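PDB 2INC: toluene, o-xylene monooxygenase oxygenase subunit from Pseudomonas stutzeri, which probably serves as a non-catalytic helical subunit of the oxygenase component that hydroxylates toluene and o-xylene, a member of the methane/phenol/alkene hydroxylase family. Local coordinates for residues B[226-231]-B[248-253]. Numbering follows the deposited sequence.
Sequences ALLQQL and QAQKRD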
loop_
_atom_site.group_PDB
_atom_site.type_symbol
_atom_site.label_atom_id
_atom_site.label_comp_id
_atom_site.label_asym_id
_atom_site.label_seq_id
_atom_site.Cartn_x
_atom_site.Cartn_y
_atom_site.Cartn_z
ATOM N N ALA B 226 22.495 9.945 33.115
ATOM C CA ALA B 226 22.082 9.358 34.379
ATOM C C ALA B 226 21.148 8.157 34.224
ATOM O O ALA B 226 21.408 7.052 34.744
ATOM C CB ALA B 226 21.457 10.445 35.299
ATOM N N LEU B 227 20.060 8.363 33.495
ATOM C CA LEU B 227 18.967 7.411 33.474
ATOM C C LEU B 227 19.117 6.361 32.412
ATOM O O LEU B 227 18.606 5.273 32.561
ATOM C CB LEU B 227 17.635 8.128 33.286
ATOM C CG LEU B 227 16.974 8.614 34.565
ATOM C CD1 LEU B 227 17.734 9.801 35.217
ATOM C CD2 LEU B 227 15.585 9.026 34.239
ATOM N N LEU B 228 19.796 6.637 31.312
ATOM C CA LEU B 228 19.885 5.575 30.321
ATOM C C LEU B 228 21.248 4.927 30.475
ATOM O O LEU B 228 21.339 3.721 30.722
ATOM C CB LEU B 228 19.647 6.093 28.887
ATOM C CG LEU B 228 18.351 6.855 28.630
ATOM C CD1 LEU B 228 18.249 7.252 27.142
ATOM C CD2 LEU B 228 17.135 6.047 29.076
ATOM N N GLN B 229 22.292 5.733 30.389
ATOM C CA GLN B 229 23.625 5.197 30.458
ATOM C C GLN B 229 23.955 4.533 31.807
ATOM O O GLN B 229 24.271 3.352 31.832
ATOM C CB GLN B 229 24.650 6.243 30.072
ATOM C CG GLN B 229 26.024 5.666 29.789
ATOM C CD GLN B 229 26.036 4.751 28.607
ATOM O OE1 GLN B 229 25.344 4.980 27.618
ATOM N NE2 GLN B 229 26.830 3.712 28.684
ATOM N N GLN B 230 23.870 5.272 32.913
ATOM C CA GLN B 230 24.415 4.781 34.170
ATOM C C GLN B 230 23.452 3.781 34.783
ATOM O O GLN B 230 23.861 2.716 35.243
ATOM C CB GLN B 230 24.684 5.947 35.137
ATOM C CG GLN B 230 25.828 6.879 34.690
ATOM C CD GLN B 230 27.132 6.165 34.546
ATOM O OE1 GLN B 230 27.502 5.392 35.419
ATOM N NE2 GLN B 230 27.828 6.373 33.426
ATOM N N LEU B 231 22.166 4.106 34.812
ATOM C CA LEU B 231 21.207 3.124 35.323
ATOM C C LEU B 231 21.163 1.869 34.432
ATOM O O LEU B 231 21.185 0.741 34.936
ATOM C CB LEU B 231 19.823 3.748 35.482
ATOM C CG LEU B 231 18.733 2.819 36.034
ATOM C CD1 LEU B 231 19.071 2.464 37.471
ATOM C CD2 LEU B 231 17.377 3.483 35.950
ATOM N N GLN B 248 19.383 0.999 26.253
ATOM C CA GLN B 248 20.216 1.137 25.036
ATOM C C GLN B 248 19.328 1.457 23.807
ATOM O O GLN B 248 19.735 2.244 22.942
ATOM C CB GLN B 248 21.001 -0.158 24.819
ATOM C CG GLN B 248 21.905 -0.140 23.591
ATOM C CD GLN B 248 22.679 -1.434 23.474
ATOM O OE1 GLN B 248 22.628 -2.259 24.386
ATOM N NE2 GLN B 248 23.400 -1.622 22.362
ATOM N N ALA B 249 18.121 0.834 23.738
ATOM C CA ALA B 249 17.164 1.082 22.646
ATOM C C ALA B 249 16.735 2.553 22.657
ATOM O O ALA B 249 16.628 3.190 21.629
ATOM C CB ALA B 249 15.970 0.214 22.794
ATOM N N GLN B 250 16.481 3.082 23.833
ATOM C CA GLN B 250 16.055 4.483 23.985
ATOM C C GLN B 250 17.186 5.435 23.663
ATOM O O GLN B 250 16.971 6.504 23.093
ATOM C CB GLN B 250 15.509 4.713 25.401
ATOM C CG GLN B 250 14.268 3.906 25.681
ATOM C CD GLN B 250 13.821 3.931 27.163
ATOM O OE1 GLN B 250 14.634 4.132 28.049
ATOM N NE2 GLN B 250 12.541 3.668 27.418
ATOM N N LYS B 251 18.399 5.065 24.012
ATOM C CA LYS B 251 19.551 5.890 23.713
ATOM C C LYS B 251 19.712 6.136 22.205
ATOM O O LYS B 251 20.312 7.114 21.813
ATOM C CB LYS B 251 20.819 5.245 24.290
ATOM C CG LYS B 251 22.004 6.191 24.359
ATOM C CD LYS B 251 22.181 6.743 25.757
ATOM C CE LYS B 251 23.132 7.938 25.763
ATOM N NZ LYS B 251 24.537 7.560 26.113
ATOM N N ARG B 252 19.229 5.224 21.363
ATOM C CA ARG B 252 19.284 5.420 19.914
ATOM C C ARG B 252 18.467 6.674 19.529
ATOM O O ARG B 252 18.866 7.434 18.641
ATOM C CB ARG B 252 18.698 4.218 19.195
ATOM C CG ARG B 252 19.570 2.930 19.311
ATOM C CD ARG B 252 18.883 1.692 18.652
ATOM N NE ARG B 252 18.836 1.761 17.184
ATOM C CZ ARG B 252 19.788 1.273 16.375
ATOM N NH1 ARG B 252 20.891 0.700 16.854
ATOM N NH2 ARG B 252 19.640 1.364 15.069
ATOM N N ASP B 253 17.329 6.870 20.197
ATOM C CA ASP B 253 16.536 8.106 19.992
ATOM C C ASP B 253 17.350 9.306 20.487
ATOM O O ASP B 253 17.502 10.339 19.793
ATOM C CB ASP B 253 15.204 8.056 20.777
ATOM C CG ASP B 253 14.257 6.993 20.266
ATOM O OD1 ASP B 253 14.407 6.510 19.120
ATOM O OD2 ASP B 253 13.327 6.619 21.008
#
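The carboxamide of Q250 meets L228 with its oxygen end, OE1 lying 3.3 Å from methyl CD2 of L228, while W158 and H161 of helix 142-172 also touch this glutamine. The other flat group, the carboxamide of Q229, takes the ammonium of K251 at its oxygen: NZ of K251 donates to OE1 of Q229 over 3.1 Å. The C=O...N angle is 134°, and the nitrogen stands somewhat out of the carbonyl plane. Q229 suits this place because its uncharged amide offers the ammonium an oxygen besides the carboxylate of E225; the extended chain of Q250 carries its amide to CD2.

Between the two amides, L228 drives its isobutyl group at helix 248-253. With CG anti to its own carbonyl carbon (chi1 -55°), the branch sends CD1 against the backbone, 3.8 Å from N of K251, and CD2 against OE1 of Q250; the two side chains cross at about a right angle. Leucine suits this place because its forked end can touch main chain and side chain together. Lysine suits the position across from it: a bend at chi2 lays CD of K251 4.1 Å from CB of L228, and a second at chi4 turns NZ to Q229 and to a salt bridge with E225, one turn earlier on the same helix as Q229.

The two segments belong to successive helices, 208-237 and 241-268, which form a helical hairpin of the ferritin-like bundle and run in roughly opposite directions; the axes of the two short segments come within 9.3 Å at 136°. Replacing K251 by an alanine would probably cost E225 this ion pair and OE1 of Q229 this donor, and thin the packing beside CB of L228. The contact thus grades from a buried side, where L228 meets the amide of Q250, to a polar, partly exposed edge, where one ammonium group, shared by a carboxylate and an amide oxygen, ties the two helices together.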